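Long-range contact in L-rhamnose mutarotase (Formosa agariphila, PDB 6HHN), which interconverts the alpha and beta anomers of L-rhamnose during bacterial breakdown of the algal polysaccharide ulvan: residues A[35-40]-A[85-90]. Numbering follows the deposited sequence.
Sequences QLWPEL and KKWWDF
W37 and W87 make a T-shaped (edge-to-face) pair at the heart of an aromatic cluster completed by F90; it joins the turn leading into helix 38-46, and the first turn of that helix, to helix 82-91 in the dimeric alpha-beta barrel fold of rhamnose mutarotases. The planes stand at 88°, and W87 drives the CE3-CZ3 edge of its benzo ring into one face of the W37 indole, CE3 reaching CE2 of W37 at 3.6 Å. W37 sits at the N-cap position of helix 38-46; with CG anti to its carbonyl carbon (chi1 -55°), the indole reaches across to helix 82-91. F90 meets the benzo ring of W37 obliquely, planes at 42°, and also takes part in a cation-pi contact with R32.

Across this contact, the two leucines meet W87 through CH-pi interactions. Their methyls lie over one face of its indole: CD1 of L36 sits 3.6 Å from the centroid of the six-membered ring, and CD2 of L40 takes the five-membered ring in the same way. W87 thus has a face pressed by methyls and an edge set against W37, an arrangement that should limit its tilt. That matters because W87 probably binds the substrate, and its ring also packs edge-to-face with H33, the likely proton donor, which would make W37 a second-shell residue. A leucine in place of W37 would probably leave the CE3-CZ3 edge of W87 without its aromatic face and open a gap beside F90.

No hydrogen bond crosses between 35-40 and 85-90, and the far rim of W37 rests on the helix backbone and on CB of K86: CZ3 lies 3.5 Å from N of W87, while CH2 approaches the carbonyl O of K86 near the ring plane, at 3.6 Å.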
loop_
_atom_site.group_PDB
_atom_site.type_symbol
_atom_site.label_atom_id
_atom_site.label_comp_id
_atom_site.label_asym_id
_atom_site.label_seq_id
_atom_site.Cartn_x
_atom_site.Cartn_y
_atom_site.Cartn_z
ATOM N N GLN A 35 1.671 -5.759 19.983
ATOM C CA GLN A 35 1.099 -6.726 20.917
ATOM C C GLN A 35 -0.164 -7.381 20.361
ATOM O O GLN A 35 -1.046 -7.804 21.126
ATOM C CB GLN A 35 0.785 -6.054 22.254
ATOM C CG GLN A 35 1.962 -5.351 22.899
ATOM C CD GLN A 35 3.135 -6.278 23.132
ATOM O OE1 GLN A 35 2.963 -7.417 23.580
ATOM N NE2 GLN A 35 4.337 -5.802 22.823
ATOM N N LEU A 36 -0.262 -7.480 19.036
ATOM C CA LEU A 36 -1.428 -8.088 18.404
ATOM C C LEU A 36 -1.670 -9.464 18.990
ATOM O O LEU A 36 -0.739 -10.253 19.156
ATOM C CB LEU A 36 -1.190 -8.224 16.901
ATOM C CG LEU A 36 -2.342 -8.826 16.084
ATOM C CD1 LEU A 36 -3.465 -7.818 15.980
ATOM C CD2 LEU A 36 -1.895 -9.265 14.716
ATOM N N TRP A 37 -2.924 -9.747 19.326
ATOM C CA TRP A 37 -3.229 -10.988 20.021
ATOM C C TRP A 37 -2.821 -12.184 19.172
ATOM O O TRP A 37 -3.144 -12.218 17.970
ATOM C CB TRP A 37 -4.721 -11.081 20.322
ATOM C CG TRP A 37 -5.265 -9.923 21.078
ATOM C CD1 TRP A 37 -4.581 -9.083 21.904
ATOM C CD2 TRP A 37 -6.615 -9.462 21.051
ATOM N NE1 TRP A 37 -5.438 -8.128 22.415
ATOM C CE2 TRP A 37 -6.691 -8.351 21.911
ATOM C CE3 TRP A 37 -7.777 -9.914 20.423
ATOM C CZ2 TRP A 37 -7.877 -7.641 22.106
ATOM C CZ3 TRP A 37 -8.953 -9.229 20.636
ATOM C CH2 TRP A 37 -8.993 -8.100 21.472
ATOM N N PRO A 38 -2.163 -13.182 19.739
ATOM C CA PRO A 38 -1.850 -14.384 18.961
ATOM C C PRO A 38 -3.070 -15.080 18.394
ATOM O O PRO A 38 -2.985 -15.699 17.317
ATOM C CB PRO A 38 -1.077 -15.264 19.949
ATOM C CG PRO A 38 -1.363 -14.764 21.269
ATOM C CD PRO A 38 -1.712 -13.282 21.138
ATOM N N GLU A 39 -4.214 -14.973 19.077
ATOM C CA GLU A 39 -5.443 -15.550 18.548
ATOM C C GLU A 39 -5.795 -14.937 17.200
ATOM O O GLU A 39 -6.239 -15.639 16.285
ATOM C CB GLU A 39 -6.606 -15.299 19.510
ATOM C CG GLU A 39 -6.547 -16.043 20.834
ATOM C CD GLU A 39 -5.663 -15.417 21.893
ATOM O OE1 GLU A 39 -5.048 -14.360 21.636
ATOM O OE2 GLU A 39 -5.600 -15.978 23.023
ATOM N N LEU A 40 -5.632 -13.615 17.069
ATOM C CA LEU A 40 -5.969 -12.933 15.832
ATOM C C LEU A 40 -4.980 -13.278 14.729
ATOM O O LEU A 40 -5.374 -13.489 13.576
ATOM C CB LEU A 40 -6.047 -11.425 16.096
ATOM C CG LEU A 40 -6.465 -10.543 14.914
ATOM C CD1 LEU A 40 -7.786 -11.026 14.331
ATOM C CD2 LEU A 40 -6.568 -9.108 15.375
ATOM N N LYS A 85 -14.186 -9.213 16.264
ATOM C CA LYS A 85 -15.045 -8.168 16.799
ATOM C C LYS A 85 -14.485 -7.608 18.099
ATOM O O LYS A 85 -14.575 -6.398 18.349
ATOM C CB LYS A 85 -16.461 -8.698 16.994
ATOM C CG LYS A 85 -17.178 -8.994 15.680
ATOM C CD LYS A 85 -18.632 -9.401 15.915
ATOM C CE LYS A 85 -18.820 -10.893 15.867
ATOM N NZ LYS A 85 -20.235 -11.260 16.142
ATOM N N LYS A 86 -13.890 -8.473 18.937
ATOM C CA LYS A 86 -13.235 -7.986 20.145
ATOM C C LYS A 86 -12.054 -7.084 19.819
ATOM O O LYS A 86 -11.813 -6.093 20.515
ATOM C CB LYS A 86 -12.793 -9.162 21.024
ATOM C CG LYS A 86 -13.917 -9.806 21.789
ATOM C CD LYS A 86 -13.450 -11.114 22.385
ATOM C CE LYS A 86 -14.532 -11.770 23.224
ATOM N NZ LYS A 86 -14.780 -10.998 24.466
ATOM N N TRP A 87 -11.296 -7.416 18.761
ATOM C CA TRP A 87 -10.189 -6.555 18.343
ATOM C C TRP A 87 -10.709 -5.192 17.876
ATOM O O TRP A 87 -10.171 -4.152 18.260
ATOM C CB TRP A 87 -9.361 -7.246 17.237
ATOM C CG TRP A 87 -8.188 -6.406 16.801
ATOM C CD1 TRP A 87 -8.078 -5.700 15.640
ATOM C CD2 TRP A 87 -6.981 -6.184 17.525
ATOM N NE1 TRP A 87 -6.860 -5.047 15.590
ATOM C CE2 TRP A 87 -6.168 -5.331 16.737
ATOM C CE3 TRP A 87 -6.492 -6.632 18.760
ATOM C CZ2 TRP A 87 -4.909 -4.903 17.155
ATOM C CZ3 TRP A 87 -5.231 -6.223 19.161
ATOM C CH2 TRP A 87 -4.465 -5.348 18.366
ATOM N N TRP A 88 -11.764 -5.187 17.080
ATOM C CA TRP A 88 -12.368 -3.920 16.678
ATOM C C TRP A 88 -12.772 -3.101 17.900
ATOM O O TRP A 88 -12.510 -1.886 17.969
ATOM C CB TRP A 88 -13.580 -4.204 15.810
ATOM C CG TRP A 88 -13.271 -4.757 14.464
ATOM C CD1 TRP A 88 -12.057 -4.793 13.836
ATOM C CD2 TRP A 88 -14.203 -5.371 13.577
ATOM N NE1 TRP A 88 -12.189 -5.371 12.592
ATOM C CE2 TRP A 88 -13.499 -5.737 12.418
ATOM C CE3 TRP A 88 -15.572 -5.627 13.646
ATOM C CZ2 TRP A 88 -14.120 -6.357 11.341
ATOM C CZ3 TRP A 88 -16.185 -6.253 12.583
ATOM C CH2 TRP A 88 -15.461 -6.609 11.446
ATOM N N ASP A 89 -13.439 -3.731 18.869
ATOM C CA ASP A 89 -13.836 -2.989 20.064
ATOM C C ASP A 89 -12.615 -2.406 20.776
ATOM O O ASP A 89 -12.641 -1.275 21.274
ATOM C CB ASP A 89 -14.565 -3.919 21.037
ATOM C CG ASP A 89 -15.941 -4.393 20.545
ATOM O OD1 ASP A 89 -16.510 -3.825 19.596
ATOM O OD2 ASP A 89 -16.467 -5.368 21.144
ATOM N N PHE A 90 -11.541 -3.195 20.893
ATOM C CA PHE A 90 -10.325 -2.756 21.579
ATOM C C PHE A 90 -9.681 -1.559 20.898
ATOM O O PHE A 90 -9.111 -0.695 21.579
ATOM C CB PHE A 90 -9.390 -3.965 21.620
ATOM C CG PHE A 90 -8.042 -3.724 22.210
ATOM C CD1 PHE A 90 -7.876 -3.430 23.540
ATOM C CD2 PHE A 90 -6.904 -3.891 21.426
ATOM C CE1 PHE A 90 -6.620 -3.247 24.087
ATOM C CE2 PHE A 90 -5.648 -3.728 21.962
ATOM C CZ PHE A 90 -5.498 -3.406 23.298
#